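Long-range contacts in fusolin (Unidentified entomopoxvirus, PDB 4OW5), which probably binds and oxidatively attacks chitin as a copper-dependent lytic polysaccharide monooxygenase, enhances viral virulence and crystallises in vivo into viral spindles: residues A[137-142]-A[189-194]; A[178-183]-A[194-199]; A[202-207]-A[231-236]. All coordinates share one frame; numbering follows the deposited sequence.

Contact 1. Residues A[137-142]-A[189-194]; sequences EFCPTA and CNANNL. Unlike the reference sequence in segment 189-194: N192 (reference His).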
ATOM      1  N   GLU A 137      21.346   9.889   6.553  1.00 12.44           N
ATOM      2  CA  GLU A 137      22.695   9.550   7.001  1.00 11.48           C
ATOM      3  C   GLU A 137      23.384   8.819   5.864  1.00 13.99           C
ATOM      4  O   GLU A 137      22.875   7.800   5.362  1.00 12.84           O
ATOM      5  CB  GLU A 137      22.698   8.709   8.303  1.00 12.53           C
ATOM      6  CG  GLU A 137      24.092   8.593   8.894  1.00 13.02           C
ATOM      7  CD  GLU A 137      24.257   7.618  10.045  1.00 24.86           C
ATOM      8  OE1 GLU A 137      23.930   6.427   9.855  1.00 23.44           O
ATOM      9  OE2 GLU A 137      24.792   8.020  11.104  1.00 20.36           O
ATOM     10  N   PHE A 138      24.458   9.401   5.365  1.00 11.90           N
ATOM     11  CA  PHE A 138      25.286   8.806   4.332  1.00 11.04           C
ATOM     12  C   PHE A 138      26.633   8.456   4.991  1.00 15.40           C
ATOM     13  O   PHE A 138      27.266   9.310   5.630  1.00 14.90           O
ATOM     14  CB  PHE A 138      25.426   9.738   3.137  1.00 12.28           C
ATOM     15  CG  PHE A 138      26.045   9.049   1.950  1.00 13.11           C
ATOM     16  CD1 PHE A 138      27.419   8.982   1.807  1.00 15.83           C
ATOM     17  CD2 PHE A 138      25.250   8.445   0.981  1.00 13.26           C
ATOM     18  CE1 PHE A 138      27.991   8.286   0.742  1.00 15.57           C
ATOM     19  CE2 PHE A 138      25.827   7.819  -0.119  1.00 16.70           C
ATOM     20  CZ  PHE A 138      27.199   7.723  -0.219  1.00 14.88           C
ATOM     21  N   CYS A 139      27.028   7.211   4.852  1.00 12.66           N
ATOM     22  CA  CYS A 139      28.186   6.602   5.480  1.00 13.58           C
ATOM     23  C   CYS A 139      29.384   6.597   4.533  1.00 16.04           C
ATOM     24  O   CYS A 139      29.434   5.759   3.629  1.00 13.28           O
ATOM     25  CB  CYS A 139      27.813   5.191   5.915  1.00 16.37           C
ATOM     26  SG  CYS A 139      29.099   4.296   6.819  1.00 22.07           S
ATOM     27  N   PRO A 140      30.387   7.488   4.736  1.00 12.70           N
ATOM     28  CA  PRO A 140      31.567   7.448   3.858  1.00 12.91           C
ATOM     29  C   PRO A 140      32.571   6.447   4.403  1.00 18.65           C
ATOM     30  O   PRO A 140      33.010   6.588   5.539  1.00 19.98           O
ATOM     31  CB  PRO A 140      32.098   8.873   3.929  1.00 14.64           C
ATOM     32  CG  PRO A 140      31.743   9.326   5.336  1.00 17.70           C
ATOM     33  CD  PRO A 140      30.521   8.546   5.762  1.00 13.37           C
ATOM     34  N   THR A 141      32.896   5.411   3.637  1.00 15.93           N
ATOM     35  CA  THR A 141      33.912   4.466   4.066  1.00 15.64           C
ATOM     36  C   THR A 141      35.302   5.091   3.800  1.00 17.95           C
ATOM     37  O   THR A 141      36.276   4.694   4.433  1.00 17.72           O
ATOM     38  CB  THR A 141      33.711   3.119   3.402  1.00 19.09           C
ATOM     39  OG1 THR A 141      33.851   3.247   2.002  1.00 17.72           O
ATOM     40  CG2 THR A 141      32.354   2.519   3.728  1.00 18.87           C
ATOM     41  N   ALA A 142      35.397   6.007   2.809  1.00 13.53           N
ATOM     42  CA  ALA A 142      36.591   6.793   2.508  1.00 14.51           C
ATOM     43  C   ALA A 142      36.171   8.240   2.455  1.00 20.81           C
ATOM     44  O   ALA A 142      35.240   8.581   1.725  1.00 21.19           O
ATOM     45  CB  ALA A 142      37.206   6.384   1.197  1.00 15.47           C
ATOM     46  N   CYS A 189      26.193   3.669  10.708  1.00 23.75           N
ATOM     47  CA  CYS A 189      27.462   3.680  10.001  1.00 21.59           C
ATOM     48  C   CYS A 189      28.583   3.246  10.962  1.00 28.22           C
ATOM     49  O   CYS A 189      29.000   4.051  11.796  1.00 24.61           O
ATOM     50  CB  CYS A 189      27.700   5.092   9.462  1.00 20.38           C
ATOM     51  SG  CYS A 189      29.276   5.323   8.591  1.00 22.76           S
ATOM     52  N   ASN A 190      29.033   1.972  10.878  1.00 27.61           N
ATOM     53  CA  ASN A 190      30.138   1.462  11.711  1.00 29.62           C
ATOM     54  C   ASN A 190      31.481   1.576  10.973  1.00 35.09           C
ATOM     55  O   ASN A 190      32.526   1.403  11.583  1.00 36.85           O
ATOM     56  CB  ASN A 190      29.894   0.013  12.159  1.00 37.96           C
ATOM     57  CG  ASN A 190      29.616  -0.995  11.053  1.00 72.47           C
ATOM     58  OD1 ASN A 190      30.150  -0.916   9.939  1.00 64.88           O
ATOM     59  ND2 ASN A 190      28.771  -1.983  11.339  1.00 69.74           N
ATOM     60  N   ALA A 191      31.464   1.879   9.677  1.00 31.84           N
ATOM     61  CA  ALA A 191      32.686   1.960   8.882  1.00 30.87           C
ATOM     62  C   ALA A 191      33.501   3.222   9.137  1.00 33.12           C
ATOM     63  O   ALA A 191      34.683   3.234   8.812  1.00 35.03           O
ATOM     64  CB  ALA A 191      32.336   1.877   7.403  1.00 31.60           C
ATOM     65  N   ASN A 192      32.931   4.251   9.765  1.00 27.09           N
ATOM     66  CA  ASN A 192      33.654   5.510   9.980  1.00 24.85           C
ATOM     67  C   ASN A 192      33.150   6.272  11.209  1.00 26.41           C
ATOM     68  O   ASN A 192      32.025   6.017  11.617  1.00 27.21           O
ATOM     69  CB  ASN A 192      33.414   6.381   8.737  1.00 24.12           C
ATOM     70  CG  ASN A 192      34.582   7.283   8.373  1.00 34.77           C
ATOM     71  OD1 ASN A 192      34.901   8.229   9.077  1.00 29.63           O
ATOM     72  ND2 ASN A 192      35.252   7.017   7.259  1.00 30.10           N
ATOM     73  N   ASN A 193      33.950   7.216  11.754  1.00 22.05           N
ATOM     74  CA  ASN A 193      33.537   8.072  12.882  0.50 21.77           C
ATOM     75  C   ASN A 193      32.828   9.346  12.386  1.00 22.85           C
ATOM     76  O   ASN A 193      32.173  10.029  13.177  1.00 22.73           O
ATOM     77  CB  ASN A 193      34.752   8.480  13.725  0.50 25.05           C
ATOM     78  CG  ASN A 193      35.495   9.697  13.195  0.50 45.91           C
ATOM     79  OD1 ASN A 193      36.130   9.662  12.132  0.50 39.65           O
ATOM     80  ND2 ASN A 193      35.428  10.813  13.905  0.50 38.43           N
ATOM     81  N   LEU A 194      32.955   9.666  11.085  1.00 16.07           N
ATOM     82  CA  LEU A 194      32.289  10.807  10.453  1.00 15.79           C
ATOM     83  C   LEU A 194      31.206  10.295   9.487  1.00 16.86           C
ATOM     84  O   LEU A 194      31.388   9.269   8.836  1.00 17.33           O
ATOM     85  CB  LEU A 194      33.282  11.690   9.688  1.00 15.94           C
ATOM     86  CG  LEU A 194      34.363  12.406  10.512  1.00 20.15           C
ATOM     87  CD1 LEU A 194      35.300  13.150   9.613  1.00 21.63           C
ATOM     88  CD2 LEU A 194      33.751  13.340  11.510  1.00 17.45           C
TER
HETATM   89  O   HOH W   1      36.229   2.741   6.508  1.00 32.18           O
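C139 and C189 are joined by a disulfide, SG to SG 2.1 Å, that ties the end of strand 131-140 to the loop leading into strand 194-203. Each sulfur stands anti to its own backbone N (chi1 -176° for C139, 178° for C189), and the bridge turns through a chi3 of 66°, with C139 CB 3.6 Å from C189 CB. A191 lies beside the bridge: its methyl packs against CG2 of T141 at 3.7 Å and more loosely on SG of C139. N192, where the reference sequence has His, sets its side chain against the backbone of P140, with ND2 2.9 Å from P140 O. The other end of that amide closes an Asx turn, OD1 accepting from L194 N at 3.1 Å, while CD of the P140 ring rests 3.3 Å from L194 O. A water bridges the backbones, donating to both T141 O and A191 O. The carboxylate of E137 approaches C189 but is held by S187, T5 and the backbone of Q188. T141 OG1 bonds to N67, and its side chain lies close to H1, which binds copper or zinc in this protein although no metal is bound to it here. The covalent bridge thus anchors an otherwise irregular loop near the N-terminus.

Contact 2. Residues A[178-183]-A[194-199]; sequences IPLVQR and LVYRTT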
ATOM      1  N   ILE A 178      26.929  18.900   1.972  1.00 22.04           N
ATOM      2  CA  ILE A 178      26.546  18.451   3.305  1.00 23.33           C
ATOM      3  C   ILE A 178      27.868  18.358   4.100  1.00 28.49           C
ATOM      4  O   ILE A 178      28.760  17.642   3.662  1.00 27.19           O
ATOM      5  CB  ILE A 178      25.780  17.097   3.275  1.00 26.51           C
ATOM      6  CG1 ILE A 178      24.581  17.137   2.313  1.00 25.19           C
ATOM      7  CG2 ILE A 178      25.349  16.693   4.680  1.00 28.75           C
ATOM      8  CD1 ILE A 178      23.819  15.890   2.282  1.00 15.38           C
ATOM      9  N   PRO A 179      28.097  19.105   5.196  1.00 29.56           N
ATOM     10  CA  PRO A 179      29.383  18.963   5.889  1.00 28.77           C
ATOM     11  C   PRO A 179      29.457  17.630   6.647  1.00 27.20           C
ATOM     12  O   PRO A 179      28.435  17.076   7.059  1.00 25.26           O
ATOM     13  CB  PRO A 179      29.396  20.160   6.849  1.00 31.42           C
ATOM     14  CG  PRO A 179      27.949  20.323   7.211  1.00 37.02           C
ATOM     15  CD  PRO A 179      27.200  20.034   5.913  1.00 32.63           C
ATOM     16  N   LEU A 180      30.667  17.101   6.775  1.00 21.77           N
ATOM     17  CA  LEU A 180      30.927  15.918   7.588  1.00 18.95           C
ATOM     18  C   LEU A 180      30.698  16.236   9.081  1.00 19.70           C
ATOM     19  O   LEU A 180      31.122  17.290   9.561  1.00 19.06           O
ATOM     20  CB  LEU A 180      32.376  15.489   7.380  1.00 19.30           C
ATOM     21  CG  LEU A 180      32.645  14.778   6.120  1.00 24.85           C
ATOM     22  CD1 LEU A 180      34.089  14.959   5.689  1.00 25.71           C
ATOM     23  CD2 LEU A 180      32.280  13.335   6.254  1.00 25.65           C
ATOM     24  N   VAL A 181      30.041  15.342   9.806  1.00 14.80           N
ATOM     25  CA  VAL A 181      29.766  15.518  11.242  0.50 13.04           C
ATOM     26  C   VAL A 181      30.105  14.257  11.953  1.00 16.95           C
ATOM     27  O   VAL A 181      30.106  13.199  11.329  1.00 17.22           O
ATOM     28  CB  VAL A 181      28.307  15.927  11.565  0.50 15.02           C
ATOM     29  CG1 VAL A 181      28.079  17.411  11.304  0.50 16.18           C
ATOM     30  CG2 VAL A 181      27.285  15.052  10.817  0.50 12.61           C
ATOM     31  N   GLN A 182      30.356  14.341  13.279  1.00 15.66           N
ATOM     32  CA  GLN A 182      30.625  13.153  14.058  1.00 15.98           C
ATOM     33  C   GLN A 182      29.379  12.311  14.090  1.00 19.14           C
ATOM     34  O   GLN A 182      28.272  12.840  14.280  1.00 17.50           O
ATOM     35  CB  GLN A 182      31.085  13.460  15.512  1.00 17.40           C
ATOM     36  CG  GLN A 182      31.646  12.226  16.230  1.00 32.89           C
ATOM     37  CD  GLN A 182      31.830  12.462  17.713  1.00 58.97           C
ATOM     38  OE1 GLN A 182      32.587  13.332  18.133  1.00 50.47           O
ATOM     39  NE2 GLN A 182      31.127  11.709  18.552  1.00 60.59           N
ATOM     40  N   ARG A 183      29.554  11.000  13.923  1.00 16.76           N
ATOM     41  CA  ARG A 183      28.447  10.062  13.977  1.00 17.72           C
ATOM     42  C   ARG A 183      27.878  10.052  15.397  1.00 24.73           C
ATOM     43  O   ARG A 183      28.620  10.202  16.385  1.00 24.76           O
ATOM     44  CB  ARG A 183      28.898   8.632  13.574  1.00 18.35           C
ATOM     45  CG  ARG A 183      29.608   7.876  14.695  1.00 22.87           C
ATOM     46  CD  ARG A 183      30.179   6.509  14.306  1.00 31.53           C
ATOM     47  NE  ARG A 183      29.248   5.400  14.502  1.00 45.52           N
ATOM     48  CZ  ARG A 183      28.878   4.883  15.677  1.00 69.74           C
ATOM     49  NH1 ARG A 183      29.348   5.390  16.817  1.00 60.77           N
ATOM     50  NH2 ARG A 183      28.021   3.871  15.723  1.00 60.95           N
ATOM     51  N   LEU A 194      32.955   9.666  11.085  1.00 16.07           N
ATOM     52  CA  LEU A 194      32.289  10.807  10.453  1.00 15.79           C
ATOM     53  C   LEU A 194      31.206  10.295   9.487  1.00 16.86           C
ATOM     54  O   LEU A 194      31.388   9.269   8.836  1.00 17.33           O
ATOM     55  CB  LEU A 194      33.282  11.690   9.688  1.00 15.94           C
ATOM     56  CG  LEU A 194      34.363  12.406  10.512  1.00 20.15           C
ATOM     57  CD1 LEU A 194      35.300  13.150   9.613  1.00 21.63           C
ATOM     58  CD2 LEU A 194      33.751  13.340  11.510  1.00 17.45           C
ATOM     59  N   VAL A 195      30.092  10.994   9.418  1.00 13.26           N
ATOM     60  CA  VAL A 195      28.986  10.715   8.501  1.00 12.94           C
ATOM     61  C   VAL A 195      28.564  12.025   7.859  1.00 16.99           C
ATOM     62  O   VAL A 195      28.914  13.104   8.351  1.00 18.88           O
ATOM     63  CB  VAL A 195      27.781  10.043   9.223  1.00 16.53           C
ATOM     64  CG1 VAL A 195      28.113   8.622   9.674  1.00 16.77           C
ATOM     65  CG2 VAL A 195      27.284  10.883  10.399  1.00 16.57           C
ATOM     66  N   TYR A 196      27.788  11.935   6.794  1.00 13.42           N
ATOM     67  CA  TYR A 196      27.103  13.061   6.193  1.00 13.16           C
ATOM     68  C   TYR A 196      25.672  12.961   6.657  1.00 18.27           C
ATOM     69  O   TYR A 196      25.063  11.908   6.461  1.00 17.03           O
ATOM     70  CB  TYR A 196      27.157  13.051   4.686  1.00 14.10           C
ATOM     71  CG  TYR A 196      28.525  13.280   4.101  1.00 14.75           C
ATOM     72  CD1 TYR A 196      29.005  14.557   3.908  1.00 16.41           C
ATOM     73  CD2 TYR A 196      29.264  12.226   3.589  1.00 16.41           C
ATOM     74  CE1 TYR A 196      30.248  14.784   3.329  1.00 16.10           C
ATOM     75  CE2 TYR A 196      30.518  12.432   3.027  1.00 17.31           C
ATOM     76  CZ  TYR A 196      31.022  13.712   2.925  1.00 20.63           C
ATOM     77  OH  TYR A 196      32.247  13.898   2.343  1.00 21.69           O
ATOM     78  N   ARG A 197      25.147  14.000   7.314  1.00 15.74           N
ATOM     79  CA  ARG A 197      23.746  14.034   7.759  1.00 15.60           C
ATOM     80  C   ARG A 197      23.056  15.302   7.366  1.00 22.21           C
ATOM     81  O   ARG A 197      23.619  16.365   7.540  1.00 21.89           O
ATOM     82  CB  ARG A 197      23.601  13.927   9.264  1.00 16.75           C
ATOM     83  CG  ARG A 197      23.906  12.624   9.877  1.00 15.72           C
ATOM     84  CD  ARG A 197      23.354  12.569  11.300  1.00 23.94           C
ATOM     85  NE  ARG A 197      23.811  13.656  12.172  1.00 24.74           N
ATOM     86  CZ  ARG A 197      24.830  13.603  13.038  1.00 29.62           C
ATOM     87  NH1 ARG A 197      25.547  12.498  13.167  1.00 17.69           N
ATOM     88  NH2 ARG A 197      25.128  14.657  13.787  1.00 20.10           N
ATOM     89  N   THR A 198      21.803  15.204   6.942  1.00 21.02           N
ATOM     90  CA  THR A 198      20.983  16.365   6.592  1.00 23.11           C
ATOM     91  C   THR A 198      19.502  15.992   6.718  1.00 24.87           C
ATOM     92  O   THR A 198      19.160  14.857   6.464  1.00 23.82           O
ATOM     93  CB  THR A 198      21.323  16.860   5.153  1.00 32.13           C
ATOM     94  OG1 THR A 198      20.809  18.166   4.966  1.00 40.94           O
ATOM     95  CG2 THR A 198      20.799  15.943   4.048  1.00 32.92           C
ATOM     96  N   THR A 199      18.640  16.951   7.044  1.00 23.58           N
ATOM     97  CA  THR A 199      17.200  16.766   7.074  1.00 22.11           C
ATOM     98  C   THR A 199      16.632  17.288   5.784  1.00 25.85           C
ATOM     99  O   THR A 199      16.904  18.431   5.390  1.00 24.25           O
ATOM    100  CB  THR A 199      16.556  17.438   8.289  1.00 21.65           C
ATOM    101  OG1 THR A 199      17.077  16.816   9.453  1.00 28.80           O
ATOM    102  CG2 THR A 199      15.029  17.275   8.311  1.00 19.86           C
TER
HETATM  103  O   HOH W   2      26.065  16.547   7.958  1.00 40.66           O
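L180 lies over the ring of Y196 in a beta hairpin formed by strands 180-182 and 194-203, at the edge of the antiparallel sheet of the fibronectin type III-like LPMO domain. V181 and V195 form its antiparallel hydrogen-bonded pair: each N donates to the other's O at 2.9 Å. The tight part is the side carrying L180 and Y196. There CD2 of L180 makes a CH-pi contact with the ring, 3.8 Å from its centroid and 17° off the normal, displaced toward the rim. I178 O meets the same ring at its edge, 3.1 Å from Y196 CD1. With chi1 at -53°, I178 places CG2 anti to the backbone N and near R197 O, while the I178 side chain crosses that of T198 at about a right angle, its CD1 3.5 Å from T198 CG2, closer than usual for two carbons. Beyond the hairpin, F149 and W215 meet the tyrosine ring and E145 bonds to its hydroxyl; the side chain of H144, a metal ligand in this protein, is about 6 Å from that of Y196 at the nearest atoms.

Packing is looser where V181 and R197 meet toward the surface. Here a water donates to P179 O and accepts from R197 N. The arginine chain bends at chi3 and folds back across the neighbouring strand; in the conformer described, V181 CG2 sits over the centre of its guanidinium, 3.6 Å above the plane, while R197 NH1 donates to Q182 O at 3.0 Å from 27° outside the carbonyl plane.

Contact 3. Residues A[202-207]-A[231-236]; sequences IPVRQT and VIFAHR. With EDO (1,2-ethanediol), chain G.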
ATOM      1  N   ILE A 202      10.455  15.025   3.015  1.00 16.84           N
ATOM      2  CA  ILE A 202      10.102  14.030   1.988  1.00 15.86           C
ATOM      3  C   ILE A 202       8.640  14.162   1.650  1.00 19.30           C
ATOM      4  O   ILE A 202       7.823  14.002   2.551  1.00 17.61           O
ATOM      5  CB  ILE A 202      10.420  12.603   2.495  1.00 16.83           C
ATOM      6  CG1 ILE A 202      11.896  12.496   2.942  1.00 17.12           C
ATOM      7  CG2 ILE A 202      10.088  11.559   1.420  1.00 17.93           C
ATOM      8  CD1 ILE A 202      12.933  12.759   1.837  1.00 24.85           C
ATOM      9  N   PRO A 203       8.277  14.402   0.373  1.00 18.39           N
ATOM     10  CA  PRO A 203       6.848  14.453   0.020  1.00 19.08           C
ATOM     11  C   PRO A 203       6.184  13.133   0.384  1.00 22.18           C
ATOM     12  O   PRO A 203       6.736  12.064   0.125  1.00 18.90           O
ATOM     13  CB  PRO A 203       6.849  14.694  -1.509  1.00 21.55           C
ATOM     14  CG  PRO A 203       8.216  15.241  -1.802  1.00 26.39           C
ATOM     15  CD  PRO A 203       9.135  14.614  -0.811  1.00 21.81           C
ATOM     16  N   VAL A 204       5.035  13.206   1.020  1.00 19.70           N
ATOM     17  CA  VAL A 204       4.365  12.017   1.380  1.00 20.89           C
ATOM     18  C   VAL A 204       3.888  11.359   0.040  1.00 26.01           C
ATOM     19  O   VAL A 204       3.754  12.004  -1.017  1.00 24.66           O
ATOM     20  CB  VAL A 204       3.265  12.253   2.455  1.00 26.50           C
ATOM     21  CG1 VAL A 204       2.528  10.975   2.790  1.00 26.59           C
ATOM     22  CG2 VAL A 204       3.908  12.767   3.729  1.00 27.41           C
ATOM     23  N   ARG A 205       3.975  10.066   0.053  1.00 21.23           N
ATOM     24  CA  ARG A 205       3.589   9.193  -1.051  1.00 19.18           C
ATOM     25  C   ARG A 205       2.619   8.219  -0.454  1.00 19.21           C
ATOM     26  O   ARG A 205       2.778   7.833   0.711  1.00 16.79           O
ATOM     27  CB  ARG A 205       4.831   8.483  -1.617  1.00 19.05           C
ATOM     28  CG  ARG A 205       5.760   9.381  -2.427  1.00 18.92           C
ATOM     29  CD  ARG A 205       5.321   9.491  -3.849  1.00 19.44           C
ATOM     30  NE  ARG A 205       6.209  10.334  -4.658  1.00 19.79           N
ATOM     31  CZ  ARG A 205       6.168  11.659  -4.701  1.00 22.45           C
ATOM     32  NH1 ARG A 205       5.291  12.333  -3.967  1.00 20.86           N
ATOM     33  NH2 ARG A 205       7.003  12.327  -5.482  1.00 15.72           N
ATOM     34  N   GLN A 206       1.643   7.785  -1.241  1.00 17.12           N
ATOM     35  CA  GLN A 206       0.687   6.770  -0.818  1.00 16.27           C
ATOM     36  C   GLN A 206       1.130   5.383  -1.268  1.00 18.52           C
ATOM     37  O   GLN A 206       0.425   4.436  -1.027  1.00 19.43           O
ATOM     38  CB  GLN A 206      -0.702   7.121  -1.403  1.00 18.63           C
ATOM     39  CG  GLN A 206      -1.140   8.566  -1.093  1.00 26.61           C
ATOM     40  CD  GLN A 206      -1.057   8.915   0.382  1.00 51.35           C
ATOM     41  OE1 GLN A 206      -1.459   8.134   1.247  1.00 46.88           O
ATOM     42  NE2 GLN A 206      -0.597  10.119   0.712  1.00 41.57           N
ATOM     43  N   THR A 207       2.282   5.257  -1.915  1.00 13.80           N
ATOM     44  CA  THR A 207       2.825   3.999  -2.419  1.00 13.98           C
ATOM     45  C   THR A 207       4.300   3.888  -2.070  1.00 16.65           C
ATOM     46  O   THR A 207       4.954   4.892  -1.757  1.00 13.33           O
ATOM     47  CB  THR A 207       2.662   3.975  -3.945  1.00 20.80           C
ATOM     48  OG1 THR A 207       3.286   5.150  -4.461  1.00 24.83           O
ATOM     49  CG2 THR A 207       1.216   3.932  -4.386  1.00 22.34           C
ATOM     50  N   VAL A 231      11.606   2.984   0.200  1.00 10.15           N
ATOM     51  CA  VAL A 231      10.888   3.575   1.336  1.00 10.88           C
ATOM     52  C   VAL A 231       9.363   3.492   1.147  1.00 14.15           C
ATOM     53  O   VAL A 231       8.850   3.616   0.035  1.00 13.11           O
ATOM     54  CB  VAL A 231      11.305   5.083   1.522  1.00 15.39           C
ATOM     55  CG1 VAL A 231      10.715   5.711   2.803  1.00 13.99           C
ATOM     56  CG2 VAL A 231      12.813   5.296   1.477  1.00 16.36           C
ATOM     57  N   ILE A 232       8.645   3.414   2.275  1.00 11.45           N
ATOM     58  CA  ILE A 232       7.200   3.442   2.310  1.00 11.53           C
ATOM     59  C   ILE A 232       6.737   4.132   3.582  1.00 15.15           C
ATOM     60  O   ILE A 232       7.321   3.948   4.644  1.00 14.88           O
ATOM     61  CB  ILE A 232       6.555   2.033   2.170  1.00 13.15           C
ATOM     62  CG1 ILE A 232       5.100   2.169   1.698  1.00 13.56           C
ATOM     63  CG2 ILE A 232       6.669   1.183   3.444  1.00 13.13           C
ATOM     64  CD1 ILE A 232       4.390   0.805   1.420  1.00 13.32           C
ATOM     65  N   PHE A 233       5.684   4.916   3.477  1.00 11.68           N
ATOM     66  CA  PHE A 233       5.064   5.507   4.643  1.00 12.74           C
ATOM     67  C   PHE A 233       3.994   4.523   5.133  1.00 18.48           C
ATOM     68  O   PHE A 233       3.295   3.941   4.311  1.00 22.14           O
ATOM     69  CB  PHE A 233       4.471   6.893   4.299  1.00 13.81           C
ATOM     70  CG  PHE A 233       5.562   7.918   4.139  1.00 15.43           C
ATOM     71  CD1 PHE A 233       6.315   8.318   5.225  1.00 16.92           C
ATOM     72  CD2 PHE A 233       5.834   8.484   2.902  1.00 17.32           C
ATOM     73  CE1 PHE A 233       7.352   9.221   5.079  1.00 19.20           C
ATOM     74  CE2 PHE A 233       6.845   9.429   2.765  1.00 20.37           C
ATOM     75  CZ  PHE A 233       7.581   9.813   3.869  1.00 19.01           C
ATOM     76  N   ALA A 234       3.899   4.290   6.432  1.00 15.79           N
ATOM     77  CA  ALA A 234       2.862   3.437   7.005  1.00 14.47           C
ATOM     78  C   ALA A 234       1.786   4.342   7.617  1.00 18.46           C
ATOM     79  O   ALA A 234       2.092   5.212   8.434  1.00 18.04           O
ATOM     80  CB  ALA A 234       3.432   2.480   8.025  1.00 15.36           C
ATOM     81  N   HIS A 235       0.547   4.202   7.166  1.00 16.52           N
ATOM     82  CA  HIS A 235      -0.532   5.075   7.647  1.00 17.84           C
ATOM     83  C   HIS A 235      -0.996   4.731   9.021  1.00 17.26           C
ATOM     84  O   HIS A 235      -1.056   3.563   9.388  1.00 17.47           O
ATOM     85  CB  HIS A 235      -1.731   5.005   6.717  1.00 20.36           C
ATOM     86  CG  HIS A 235      -1.468   5.546   5.355  1.00 25.81           C
ATOM     87  ND1 HIS A 235      -1.299   4.702   4.267  1.00 29.78           N
ATOM     88  CD2 HIS A 235      -1.400   6.829   4.934  1.00 29.27           C
ATOM     89  CE1 HIS A 235      -1.081   5.500   3.230  1.00 29.93           C
ATOM     90  NE2 HIS A 235      -1.142   6.789   3.590  1.00 30.05           N
ATOM     91  N   ARG A 236      -1.407   5.726   9.765  1.00 14.60           N
ATOM     92  CA  ARG A 236      -2.015   5.516  11.064  1.00 14.95           C
ATOM     93  C   ARG A 236      -3.447   4.963  10.819  1.00 18.59           C
ATOM     94  O   ARG A 236      -4.150   5.387   9.887  1.00 16.93           O
ATOM     95  CB  ARG A 236      -2.041   6.811  11.893  1.00 14.91           C
ATOM     96  CG  ARG A 236      -2.427   6.568  13.347  1.00 33.88           C
ATOM     97  CD  ARG A 236      -2.165   7.775  14.243  1.00 50.88           C
ATOM     98  NE  ARG A 236      -3.382   8.425  14.744  1.00 67.28           N
ATOM     99  CZ  ARG A 236      -3.395   9.493  15.537  1.00 84.77           C
ATOM    100  NH1 ARG A 236      -2.254  10.055  15.934  1.00 74.87           N
ATOM    101  NH2 ARG A 236      -4.550  10.012  15.941  1.00 72.42           N
TER
HETATM  102  C1  EDO G 406       5.296  15.359  -5.873  1.00 43.03           C
HETATM  103  O1  EDO G 406       6.549  15.192  -5.225  1.00 38.16           O
HETATM  104  C2  EDO G 406       4.218  15.702  -4.822  1.00 44.76           C
HETATM  105  O2  EDO G 406       3.018  15.010  -5.142  1.00 48.76           O
HETATM  106  O   HOH W   3       4.388   5.635   0.913  1.00 17.92           O
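The F233 ring is met along one side by successive residues of 202-207. CG2 of I202 touches it at the edge, 3.9 Å from CZ; CA of V204 lies 3.8 Å from CE2, and the backbone N of R205 a similar distance from CD2. V204 adds CG1, anti to its backbone N (chi1 178°), at 4.1 Å from CD2. A second point of contact is polar: H235 NE2 donates to Q206 OE1 at 2.7 Å, bent to 140° at the hydrogen. The Q206 chain folds at chi2, which brings OE1 back to H235; the amide and imidazole planes lie 23° apart, nearly coplanar. A water accepts from F233 N and donates to R205 O and T207 O, linking the backbones where they do not bond directly. The contact spans the beta-sandwich of the fibronectin type III-like fold, for strand 194-203 belongs to one sheet and strand 223-234 to the other. V132 and I122 also pack on F233, whose ring meets that of F209, and I202 reaches I134 and F136. Farther out, R205 NH2 bonds to T154 O and to O1 of an ethanediol, probably from the crystallisation liquor, while the H235 ring stacks on Y161 of the second subunit.

In the fold
Contacts 1 and 2 are neighbours, their centres about 9 Å apart; they share L194 and their segments alternate along the chain. They are joined by probable backbone hydrogen bonds of F138 N to Y196 O and of R183 N to N193 O. Contact 3 follows in series, its centre about 27 Å from that of contact 1 and 25 Å from that of contact 2. Strand 194-203 runs through contacts 2 and 3 and lies beside strand 131-140 of contact 1, so all three reach the same antiparallel sheet. Contacts 1 and 2 lie at its end near H1 and H144, whereas contact 3 joins it to the other sheet, away from the metal site.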